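Long-range contacts in proteasome assembly chaperone family protein (Pyrococcus furiosus DSM 3638, PDB 3WZ2), which is an archaeal homolog of proteasome-assembly chaperones, known as PbaA, and probably acts as a partner of the proteasome in its assembly or activation: residues P9-V17 against L93-Y104; A41-V52 against L72-I82. All coordinates share one frame; numbering follows the deposited sequence.

Interaction 1: P9-V17 against L93-Y104; sequences PVNLVLPEV and LVNEIAKEIVNY
Val-10, Leu-12 and Leu-14 lie against helix 93-104, which packs against strand 11-13, outermost in this chain's sheet, at an axis distance of 8.6 Å, the two N-to-C directions 50° apart. The two methyls of Val-10 part company: CG1, anti to the backbone N (chi1 169°), meets CG1 of Ile-97 and CG of Glu-100, while CG2 reaches back to CD1 of Leu-93 at 3.7 Å. Two residues along, Leu-12 lays CD2 over the helix backbone between Glu-100 and Ile-101, 3.4 Å from the carbonyl O of Glu-100, and against CB of Tyr-104. The Glu-100 chain lies antiparallel alongside those of Val-10 and Leu-12, and its bend sends the carboxylate to two waters. One accepts from the N of Val-10 and the other from the N of Leu-12, at 2.9 Å, so each carboxylate oxygen can reach a backbone N of the 9-17 segment through a water, less certainly at Val-10. At the far end the Tyr-104 ring takes CD2 of Leu-14 over the centre of one face, a CH-pi contact 3.6 Å from the centroid. Its hydroxyl donates to the carbonyl O of Pro-15 (OH to O 2.7 Å), tilted 20° from the carbonyl plane, and accepts a weak bond from the N of Val-17. These two bonds tie the loop after the strand to the helix. Asn-95, on the same helix, bonds to Leu-55 and Ile-57 of a second subunit. The arrangement is that of a PAC2-family alpha/beta fold, a helix packed across one face of a mixed sheet at its outermost strand within the chain.

Interaction 2: A41-V52 against L72-I82; sequences AKELDMDLIGYV and LRFYGKNNIII
An antiparallel ladder joins strand 47-52 to strand 72-77, the first arm of a hairpin that turns back through a type II' turn from Lys-77 to Ile-80. Asp-47 and Gly-76 form a hydrogen-bonded pair, with the N of Gly-76 2.9 Å from the O of Asp-47. A classic beta bulge follows, Ile-49 and Gly-50 together facing Phe-74: the O of Phe-74 takes a straight bond from the N of Ile-49 (165°) and a weak one from the N of Gly-50, while the N of Phe-74 donates back to the O of Gly-50. Beyond it, Val-52 N bonds to Leu-72 O. On one face of the sheet, CB of Ala-41 lies 4.0 Å from CD2 of Tyr-75, and CD1 of Leu-48 sits above the rim of that ring while also touching CB of Arg-73 at 3.5 Å. The phenol OH accepts from NE of Arg-73 at 2.8 Å, within the guanidinium plane, and NH1 of the same arginine makes a salt bridge to Asp-86. An alanine in place of Tyr-75 would probably leave Ala-41 and Leu-48 facing a gap and the NE of Arg-73 without its acceptor. Met-46, extended beyond CG, threads across the hairpin and brings SD to CD1 of Ile-82 and CE to CG2 of Ile-80, both at 3.7 Å. On the other face the Phe-74 ring turns its edge to Tyr-51 N, and CG2 of Val-52 meets its CE2 at 3.6 Å. Helix 32-43 ends in a Schellman motif, with Asp-45 as C-prime residue. A helix leading through a Schellman motif into a bulged strand, paired antiparallel with a beta hairpin, is built here into the mixed sheet of this PAC2-family alpha/beta fold.

Both contacts belong to one mixed sheet, in which strand 11-13 of interaction 1 flanks strand 47-53 of interaction 2; their centres lie about 15 Å apart. The junction is a probable backbone hydrogen bond from the N of Tyr-51 to the O of Val-13, 2.9 Å. Side chains meet too: CD1 of Ile-97 is 3.7 Å from CD2 of Leu-72, and the OH of Tyr-104 is 3.6 Å from CD1 of Ile-81, so the helix packs on the hairpin as well. Along the chain, interaction 2 is nested within the loop closed by interaction 1, and strand 80-85 leads on to helix 91-107. Tyr-51 also stacks edge-to-face with Trp-165 of a third subunit.

Interaction 1: P9-V17 against L93-Y104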
loop_
_atom_site.group_PDB
_atom_site.type_symbol
_atom_site.label_atom_id
_atom_site.label_comp_id
_atom_site.label_asym_id
_atom_site.label_seq_id
_atom_site.Cartn_x
_atom_site.Cartn_y
_atom_site.Cartn_z
ATOM N N PRO B 9 11.406 13.029 -2.866
ATOM C CA PRO B 9 11.526 11.607 -2.492
ATOM C C PRO B 9 12.948 11.058 -2.543
ATOM O O PRO B 9 13.299 10.217 -1.721
ATOM C CB PRO B 9 10.664 10.876 -3.523
ATOM C CG PRO B 9 10.607 11.793 -4.694
ATOM C CD PRO B 9 10.787 13.207 -4.193
ATOM N N VAL B 10 13.737 11.511 -3.512
ATOM C CA VAL B 10 15.169 11.213 -3.529
ATOM C C VAL B 10 15.941 12.483 -3.724
ATOM O O VAL B 10 15.636 13.230 -4.615
ATOM C CB VAL B 10 15.503 10.238 -4.665
ATOM C CG1 VAL B 10 16.995 10.134 -4.858
ATOM C CG2 VAL B 10 14.928 8.866 -4.378
ATOM N N ASN B 11 16.952 12.733 -2.895
ATOM C CA ASN B 11 17.910 13.823 -3.167
ATOM C C ASN B 11 19.299 13.317 -3.354
ATOM O O ASN B 11 19.773 12.530 -2.543
ATOM C CB ASN B 11 17.948 14.883 -2.065
ATOM C CG ASN B 11 16.662 15.668 -2.005
ATOM O OD1 ASN B 11 16.597 16.760 -2.568
ATOM N ND2 ASN B 11 15.610 15.091 -1.428
ATOM N N LEU B 12 19.989 13.808 -4.371
ATOM C CA LEU B 12 21.413 13.528 -4.509
ATOM C C LEU B 12 22.173 14.565 -3.773
ATOM O O LEU B 12 22.086 15.730 -4.104
ATOM C CB LEU B 12 21.874 13.541 -5.972
ATOM C CG LEU B 12 22.277 12.325 -6.744
ATOM C CD1 LEU B 12 21.386 11.180 -6.324
ATOM C CD2 LEU B 12 22.204 12.594 -8.232
ATOM N N VAL B 13 22.983 14.153 -2.814
ATOM C CA VAL B 13 23.947 15.054 -2.230
ATOM C C VAL B 13 25.270 14.771 -2.896
ATOM O O VAL B 13 25.941 13.803 -2.583
ATOM C CB VAL B 13 24.039 14.885 -0.683
ATOM C CG1 VAL B 13 25.028 15.880 -0.064
ATOM C CG2 VAL B 13 22.664 15.076 -0.058
ATOM N N LEU B 14 25.648 15.639 -3.805
ATOM C CA LEU B 14 26.742 15.374 -4.699
ATOM C C LEU B 14 27.225 16.688 -5.320
ATOM O O LEU B 14 26.483 17.301 -6.088
ATOM C CB LEU B 14 26.258 14.423 -5.788
ATOM C CG LEU B 14 27.333 13.921 -6.730
ATOM C CD1 LEU B 14 28.422 13.195 -5.972
ATOM C CD2 LEU B 14 26.724 13.003 -7.772
ATOM N N PRO B 15 28.469 17.111 -5.016
ATOM C CA PRO B 15 28.958 18.318 -5.689
ATOM C C PRO B 15 29.117 18.110 -7.188
ATOM O O PRO B 15 29.307 16.982 -7.651
ATOM C CB PRO B 15 30.314 18.586 -5.029
ATOM C CG PRO B 15 30.710 17.310 -4.401
ATOM C CD PRO B 15 29.451 16.558 -4.075
ATOM N N GLU B 16 29.019 19.203 -7.915
ATOM C CA GLU B 16 29.215 19.227 -9.357
ATOM C C GLU B 16 30.641 18.893 -9.720
ATOM O O GLU B 16 31.585 19.385 -9.107
ATOM C CB GLU B 16 28.839 20.586 -9.921
ATOM C CG GLU B 16 27.369 20.888 -9.699
ATOM C CD GLU B 16 26.821 22.037 -10.554
ATOM O OE1 GLU B 16 27.491 22.492 -11.533
ATOM O OE2 GLU B 16 25.702 22.485 -10.231
ATOM N N VAL B 17 30.795 17.934 -10.614
ATOM C CA VAL B 17 32.080 17.613 -11.174
ATOM C C VAL B 17 31.898 17.832 -12.660
ATOM O O VAL B 17 31.208 17.047 -13.316
ATOM C CB VAL B 17 32.488 16.156 -10.853
ATOM C CG1 VAL B 17 33.779 15.761 -11.583
ATOM C CG2 VAL B 17 32.670 15.976 -9.344
ATOM N N LEU B 93 12.014 2.897 -6.740
ATOM C CA LEU B 93 13.038 3.722 -6.114
ATOM C C LEU B 93 14.296 3.775 -7.015
ATOM O O LEU B 93 14.930 4.804 -7.144
ATOM C CB LEU B 93 13.340 3.183 -4.737
ATOM C CG LEU B 93 14.320 3.988 -3.870
ATOM C CD1 LEU B 93 13.842 5.404 -3.659
ATOM C CD2 LEU B 93 14.485 3.290 -2.520
ATOM N N VAL B 94 14.614 2.656 -7.646
ATOM C CA VAL B 94 15.700 2.611 -8.629
ATOM C C VAL B 94 15.404 3.578 -9.763
ATOM O O VAL B 94 16.274 4.372 -10.101
ATOM C CB VAL B 94 15.887 1.208 -9.203
ATOM C CG1 VAL B 94 16.801 1.242 -10.407
ATOM C CG2 VAL B 94 16.427 0.257 -8.147
ATOM N N ASN B 95 14.159 3.597 -10.261
ATOM C CA ASN B 95 13.774 4.610 -11.249
ATOM C C ASN B 95 13.903 6.061 -10.767
ATOM O O ASN B 95 14.401 6.911 -11.493
ATOM C CB ASN B 95 12.352 4.401 -11.764
ATOM C CG ASN B 95 12.216 3.164 -12.620
ATOM O OD1 ASN B 95 13.138 2.786 -13.328
ATOM N ND2 ASN B 95 11.056 2.541 -12.571
ATOM N N GLU B 96 13.495 6.331 -9.543
ATOM C CA GLU B 96 13.647 7.668 -9.019
ATOM C C GLU B 96 15.116 8.060 -8.915
ATOM O O GLU B 96 15.463 9.208 -9.177
ATOM C CB GLU B 96 12.968 7.812 -7.657
ATOM C CG GLU B 96 11.447 7.786 -7.673
ATOM C CD GLU B 96 10.834 9.170 -7.876
ATOM O OE1 GLU B 96 11.536 10.096 -8.383
ATOM O OE2 GLU B 96 9.634 9.336 -7.521
ATOM N N ILE B 97 15.965 7.140 -8.461
ATOM C CA ILE B 97 17.367 7.447 -8.302
ATOM C C ILE B 97 18.005 7.674 -9.656
ATOM O O ILE B 97 18.741 8.625 -9.827
ATOM C CB ILE B 97 18.115 6.354 -7.520
ATOM C CG1 ILE B 97 17.640 6.311 -6.060
ATOM C CG2 ILE B 97 19.619 6.589 -7.546
ATOM C CD1 ILE B 97 17.949 5.000 -5.369
ATOM N N ALA B 98 17.710 6.813 -10.616
ATOM C CA ALA B 98 18.203 6.977 -11.987
ATOM C C ALA B 98 17.837 8.338 -12.569
ATOM O O ALA B 98 18.685 9.020 -13.169
ATOM C CB ALA B 98 17.672 5.889 -12.894
ATOM N N LYS B 99 16.603 8.757 -12.353
ATOM C CA LYS B 99 16.169 10.081 -12.796
ATOM C C LYS B 99 17.038 11.196 -12.186
ATOM O O LYS B 99 17.452 12.112 -12.897
ATOM C CB LYS B 99 14.661 10.298 -12.518
ATOM C CG LYS B 99 13.722 9.366 -13.317
ATOM C CD LYS B 99 13.459 9.902 -14.717
ATOM C CE LYS B 99 13.027 8.776 -15.577
ATOM N NZ LYS B 99 12.429 9.181 -16.878
ATOM N N GLU B 100 17.283 11.159 -10.880
ATOM C CA GLU B 100 18.121 12.212 -10.264
ATOM C C GLU B 100 19.565 12.139 -10.731
ATOM O O GLU B 100 20.202 13.154 -10.935
ATOM C CB GLU B 100 18.107 12.123 -8.744
ATOM C CG GLU B 100 16.772 12.416 -8.103
ATOM C CD GLU B 100 16.235 13.818 -8.413
ATOM O OE1 GLU B 100 17.001 14.810 -8.331
ATOM O OE2 GLU B 100 15.028 13.905 -8.761
ATOM N N ILE B 101 20.077 10.925 -10.924
ATOM C CA ILE B 101 21.420 10.782 -11.442
ATOM C C ILE B 101 21.526 11.416 -12.848
ATOM O O ILE B 101 22.437 12.168 -13.129
ATOM C CB ILE B 101 21.836 9.316 -11.493
ATOM C CG1 ILE B 101 22.091 8.811 -10.078
ATOM C CG2 ILE B 101 23.051 9.134 -12.374
ATOM C CD1 ILE B 101 22.320 7.304 -9.975
ATOM N N VAL B 102 20.549 11.142 -13.705
ATOM C CA VAL B 102 20.583 11.685 -15.038
ATOM C C VAL B 102 20.443 13.214 -15.045
ATOM O O VAL B 102 21.145 13.879 -15.783
ATOM C CB VAL B 102 19.519 11.019 -15.908
ATOM C CG1 VAL B 102 19.321 11.764 -17.211
ATOM C CG2 VAL B 102 19.925 9.580 -16.166
ATOM N N ASN B 103 19.566 13.768 -14.229
ATOM C CA ASN B 103 19.492 15.228 -14.086
ATOM C C ASN B 103 20.830 15.825 -13.671
ATOM O O ASN B 103 21.227 16.842 -14.208
ATOM C CB ASN B 103 18.433 15.669 -13.060
ATOM C CG ASN B 103 17.012 15.398 -13.541
ATOM O OD1 ASN B 103 16.766 15.341 -14.753
ATOM N ND2 ASN B 103 16.053 15.251 -12.605
ATOM N N TYR B 104 21.523 15.181 -12.721
ATOM C CA TYR B 104 22.810 15.641 -12.312
ATOM C C TYR B 104 23.799 15.589 -13.475
ATOM O O TYR B 104 24.524 16.534 -13.714
ATOM C CB TYR B 104 23.327 14.816 -11.133
ATOM C CG TYR B 104 24.764 15.080 -10.794
ATOM C CD1 TYR B 104 25.111 16.010 -9.841
ATOM C CD2 TYR B 104 25.771 14.387 -11.424
ATOM C CE1 TYR B 104 26.453 16.259 -9.551
ATOM C CE2 TYR B 104 27.096 14.624 -11.149
ATOM C CZ TYR B 104 27.437 15.565 -10.219
ATOM O OH TYR B 104 28.765 15.776 -9.952
HETATM O O HOH W 1 13.401 12.688 -6.372
HETATM O O HOH W 2 18.841 15.779 -6.200
#

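Interaction 2: A41-V52 against L72-I82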
loop_
_atom_site.group_PDB
_atom_site.type_symbol
_atom_site.label_atom_id
_atom_site.label_comp_id
_atom_site.label_asym_id
_atom_site.label_seq_id
_atom_site.Cartn_x
_atom_site.Cartn_y
_atom_site.Cartn_z
ATOM N N ALA B 41 37.029 1.802 -6.666
ATOM C CA ALA B 41 37.007 2.964 -5.803
ATOM C C ALA B 41 38.156 2.885 -4.800
ATOM O O ALA B 41 38.792 3.890 -4.497
ATOM C CB ALA B 41 35.692 3.040 -5.075
ATOM N N LYS B 42 38.406 1.674 -4.308
ATOM C CA LYS B 42 39.506 1.416 -3.383
ATOM C C LYS B 42 40.861 1.514 -4.069
ATOM O O LYS B 42 41.740 2.206 -3.578
ATOM C CB LYS B 42 39.325 0.055 -2.729
ATOM C CG LYS B 42 40.484 -0.373 -1.845
ATOM C CD LYS B 42 40.239 -1.749 -1.234
ATOM C CE LYS B 42 39.426 -1.592 0.048
ATOM N NZ LYS B 42 38.837 -2.873 0.524
ATOM N N GLU B 43 41.017 0.913 -5.246
ATOM C CA GLU B 43 42.310 0.939 -5.930
ATOM C C GLU B 43 42.725 2.306 -6.429
ATOM O O GLU B 43 43.918 2.594 -6.520
ATOM C CB GLU B 43 42.332 0.008 -7.136
ATOM C CG GLU B 43 42.467 -1.446 -6.800
ATOM C CD GLU B 43 43.624 -1.769 -5.854
ATOM O OE1 GLU B 43 44.779 -1.782 -6.329
ATOM O OE2 GLU B 43 43.366 -2.020 -4.648
ATOM N N LEU B 44 41.767 3.136 -6.821
ATOM C CA LEU B 44 42.068 4.499 -7.237
ATOM C C LEU B 44 42.076 5.481 -6.065
ATOM O O LEU B 44 42.141 6.688 -6.292
ATOM C CB LEU B 44 41.053 4.979 -8.289
ATOM C CG LEU B 44 41.128 4.233 -9.631
ATOM C CD1 LEU B 44 39.914 4.476 -10.491
ATOM C CD2 LEU B 44 42.397 4.633 -10.396
ATOM N N ASP B 45 41.964 4.978 -4.836
ATOM C CA ASP B 45 42.105 5.806 -3.645
ATOM C C ASP B 45 41.089 6.949 -3.623
ATOM O O ASP B 45 41.424 8.092 -3.341
ATOM C CB ASP B 45 43.538 6.357 -3.548
ATOM C CG ASP B 45 43.872 6.911 -2.153
ATOM O OD1 ASP B 45 43.452 6.305 -1.139
ATOM O OD2 ASP B 45 44.528 7.977 -2.097
ATOM N N MET B 46 39.831 6.637 -3.906
ATOM C CA MET B 46 38.833 7.685 -4.058
ATOM C C MET B 46 38.371 8.166 -2.696
ATOM O O MET B 46 38.367 7.408 -1.756
ATOM C CB MET B 46 37.658 7.170 -4.884
ATOM C CG MET B 46 38.084 6.822 -6.293
ATOM S SD MET B 46 36.690 6.806 -7.419
ATOM C CE MET B 46 37.508 6.927 -8.983
ATOM N N ASP B 47 37.953 9.416 -2.620
ATOM C CA ASP B 47 37.230 9.922 -1.463
ATOM C C ASP B 47 35.740 9.688 -1.618
ATOM O O ASP B 47 35.198 9.698 -2.729
ATOM C CB ASP B 47 37.472 11.430 -1.289
ATOM C CG ASP B 47 38.955 11.781 -1.292
ATOM O OD1 ASP B 47 39.716 11.172 -0.500
ATOM O OD2 ASP B 47 39.372 12.629 -2.113
ATOM N N LEU B 48 35.068 9.532 -0.484
ATOM C CA LEU B 48 33.634 9.649 -0.421
ATOM C C LEU B 48 33.230 11.103 -0.682
ATOM O O LEU B 48 33.622 11.977 0.067
ATOM C CB LEU B 48 33.163 9.210 0.955
ATOM C CG LEU B 48 31.663 9.287 1.205
ATOM C CD1 LEU B 48 30.954 8.262 0.358
ATOM C CD2 LEU B 48 31.372 9.033 2.678
ATOM N N ILE B 49 32.466 11.358 -1.745
ATOM C CA ILE B 49 32.104 12.738 -2.085
ATOM C C ILE B 49 30.605 13.055 -1.973
ATOM O O ILE B 49 30.224 14.208 -2.044
ATOM C CB ILE B 49 32.626 13.163 -3.480
ATOM C CG1 ILE B 49 32.076 12.254 -4.592
ATOM C CG2 ILE B 49 34.143 13.175 -3.487
ATOM C CD1 ILE B 49 32.221 12.832 -5.991
ATOM N N GLY B 50 29.771 12.037 -1.835
ATOM C CA GLY B 50 28.351 12.246 -1.718
ATOM C C GLY B 50 27.564 10.980 -1.509
ATOM O O GLY B 50 28.116 9.909 -1.338
ATOM N N TYR B 51 26.240 11.122 -1.519
ATOM C CA TYR B 51 25.364 10.020 -1.218
ATOM C C TYR B 51 23.983 10.292 -1.749
ATOM O O TYR B 51 23.651 11.419 -2.107
ATOM C CB TYR B 51 25.336 9.753 0.294
ATOM C CG TYR B 51 24.946 10.955 1.135
ATOM C CD1 TYR B 51 25.843 11.988 1.340
ATOM C CD2 TYR B 51 23.701 11.036 1.723
ATOM C CE1 TYR B 51 25.514 13.084 2.111
ATOM C CE2 TYR B 51 23.356 12.133 2.505
ATOM C CZ TYR B 51 24.265 13.158 2.686
ATOM O OH TYR B 51 23.940 14.267 3.471
ATOM N N VAL B 52 23.173 9.252 -1.776
ATOM C CA VAL B 52 21.759 9.370 -2.020
ATOM C C VAL B 52 20.997 9.390 -0.702
ATOM O O VAL B 52 21.231 8.582 0.200
ATOM C CB VAL B 52 21.250 8.189 -2.813
ATOM C CG1 VAL B 52 19.781 8.350 -3.130
ATOM C CG2 VAL B 52 22.069 8.020 -4.072
ATOM N N LEU B 72 24.099 4.146 0.114
ATOM C CA LEU B 72 24.175 4.514 -1.305
ATOM C C LEU B 72 25.070 5.714 -1.450
ATOM O O LEU B 72 24.743 6.788 -0.973
ATOM C CB LEU B 72 22.792 4.847 -1.857
ATOM C CG LEU B 72 22.061 3.675 -2.461
ATOM C CD1 LEU B 72 21.650 2.661 -1.404
ATOM C CD2 LEU B 72 20.838 4.169 -3.214
ATOM N N ARG B 73 26.246 5.505 -2.003
ATOM C CA ARG B 73 27.275 6.509 -1.916
ATOM C C ARG B 73 27.984 6.696 -3.259
ATOM O O ARG B 73 27.916 5.837 -4.133
ATOM C CB ARG B 73 28.292 6.244 -0.776
ATOM C CG ARG B 73 28.714 4.830 -0.627
ATOM C CD ARG B 73 29.513 4.564 0.653
ATOM N NE ARG B 73 30.112 3.255 0.480
ATOM C CZ ARG B 73 29.466 2.125 0.623
ATOM N NH1 ARG B 73 28.189 2.121 1.002
ATOM N NH2 ARG B 73 30.106 0.985 0.453
ATOM N N PHE B 74 28.631 7.846 -3.382
ATOM C CA PHE B 74 29.427 8.220 -4.544
ATOM C C PHE B 74 30.845 8.491 -4.111
ATOM O O PHE B 74 31.079 9.228 -3.147
ATOM C CB PHE B 74 28.856 9.475 -5.189
ATOM C CG PHE B 74 27.435 9.310 -5.633
ATOM C CD1 PHE B 74 27.139 8.638 -6.793
ATOM C CD2 PHE B 74 26.388 9.811 -4.864
ATOM C CE1 PHE B 74 25.829 8.470 -7.198
ATOM C CE2 PHE B 74 25.069 9.643 -5.271
ATOM C CZ PHE B 74 24.792 8.951 -6.436
ATOM N N TYR B 75 31.792 7.877 -4.822
ATOM C CA TYR B 75 33.200 8.123 -4.636
ATOM C C TYR B 75 33.729 8.905 -5.802
ATOM O O TYR B 75 33.192 8.827 -6.912
ATOM C CB TYR B 75 33.941 6.800 -4.522
ATOM C CG TYR B 75 33.637 6.027 -3.266
ATOM C CD1 TYR B 75 34.312 6.304 -2.081
ATOM C CD2 TYR B 75 32.688 5.046 -3.255
ATOM C CE1 TYR B 75 34.045 5.618 -0.917
ATOM C CE2 TYR B 75 32.407 4.337 -2.090
ATOM C CZ TYR B 75 33.089 4.642 -0.928
ATOM O OH TYR B 75 32.806 3.935 0.201
ATOM N N GLY B 76 34.791 9.647 -5.557
ATOM C CA GLY B 76 35.283 10.615 -6.493
ATOM C C GLY B 76 36.775 10.728 -6.443
ATOM O O GLY B 76 37.378 10.683 -5.371
ATOM N N LYS B 77 37.370 10.866 -7.611
ATOM C CA LYS B 77 38.720 11.357 -7.760
ATOM C C LYS B 77 38.866 12.013 -9.109
ATOM O O LYS B 77 38.596 11.371 -10.118
ATOM C CB LYS B 77 39.659 10.148 -7.743
ATOM C CG LYS B 77 41.153 10.477 -7.771
ATOM C CD LYS B 77 41.550 10.917 -6.379
ATOM C CE LYS B 77 42.577 10.050 -5.706
ATOM N NZ LYS B 77 43.617 10.978 -5.205
ATOM N N ASN B 78 39.337 13.247 -9.123
ATOM C CA ASN B 78 39.494 14.033 -10.370
ATOM C C ASN B 78 38.150 14.077 -11.090
ATOM O O ASN B 78 37.185 14.534 -10.494
ATOM C CB ASN B 78 40.613 13.467 -11.247
ATOM C CG ASN B 78 41.965 13.534 -10.554
ATOM O OD1 ASN B 78 42.267 14.497 -9.861
ATOM N ND2 ASN B 78 42.776 12.497 -10.735
ATOM N N ASN B 79 38.068 13.572 -12.315
ATOM C CA ASN B 79 36.848 13.731 -13.115
ATOM C C ASN B 79 35.980 12.479 -13.037
ATOM O O ASN B 79 34.980 12.377 -13.725
ATOM C CB ASN B 79 37.196 14.102 -14.568
ATOM C CG ASN B 79 38.119 13.087 -15.232
ATOM O OD1 ASN B 79 39.008 12.518 -14.588
ATOM N ND2 ASN B 79 37.902 12.834 -16.518
ATOM N N ILE B 80 36.366 11.516 -12.210
ATOM C CA ILE B 80 35.674 10.247 -12.152
ATOM C C ILE B 80 34.796 10.149 -10.911
ATOM O O ILE B 80 35.232 10.494 -9.805
ATOM C CB ILE B 80 36.646 9.062 -12.186
ATOM C CG1 ILE B 80 37.472 9.162 -13.470
ATOM C CG2 ILE B 80 35.873 7.751 -12.153
ATOM C CD1 ILE B 80 38.550 8.144 -13.598
ATOM N N ILE B 81 33.563 9.682 -11.104
ATOM C CA ILE B 81 32.641 9.376 -10.019
ATOM C C ILE B 81 32.250 7.918 -10.134
ATOM O O ILE B 81 31.946 7.440 -11.228
ATOM C CB ILE B 81 31.376 10.224 -10.101
ATOM C CG1 ILE B 81 31.722 11.725 -10.068
ATOM C CG2 ILE B 81 30.414 9.863 -8.986
ATOM C CD1 ILE B 81 30.551 12.631 -10.328
ATOM N N ILE B 82 32.261 7.216 -9.001
ATOM C CA ILE B 82 31.766 5.840 -8.920
ATOM C C ILE B 82 30.602 5.759 -7.966
ATOM O O ILE B 82 30.699 6.244 -6.842
ATOM C CB ILE B 82 32.871 4.896 -8.460
ATOM C CG1 ILE B 82 33.971 4.922 -9.515
ATOM C CG2 ILE B 82 32.354 3.484 -8.289
ATOM C CD1 ILE B 82 35.106 4.001 -9.229
HETATM O O HOH W 3 22.126 6.219 1.295
#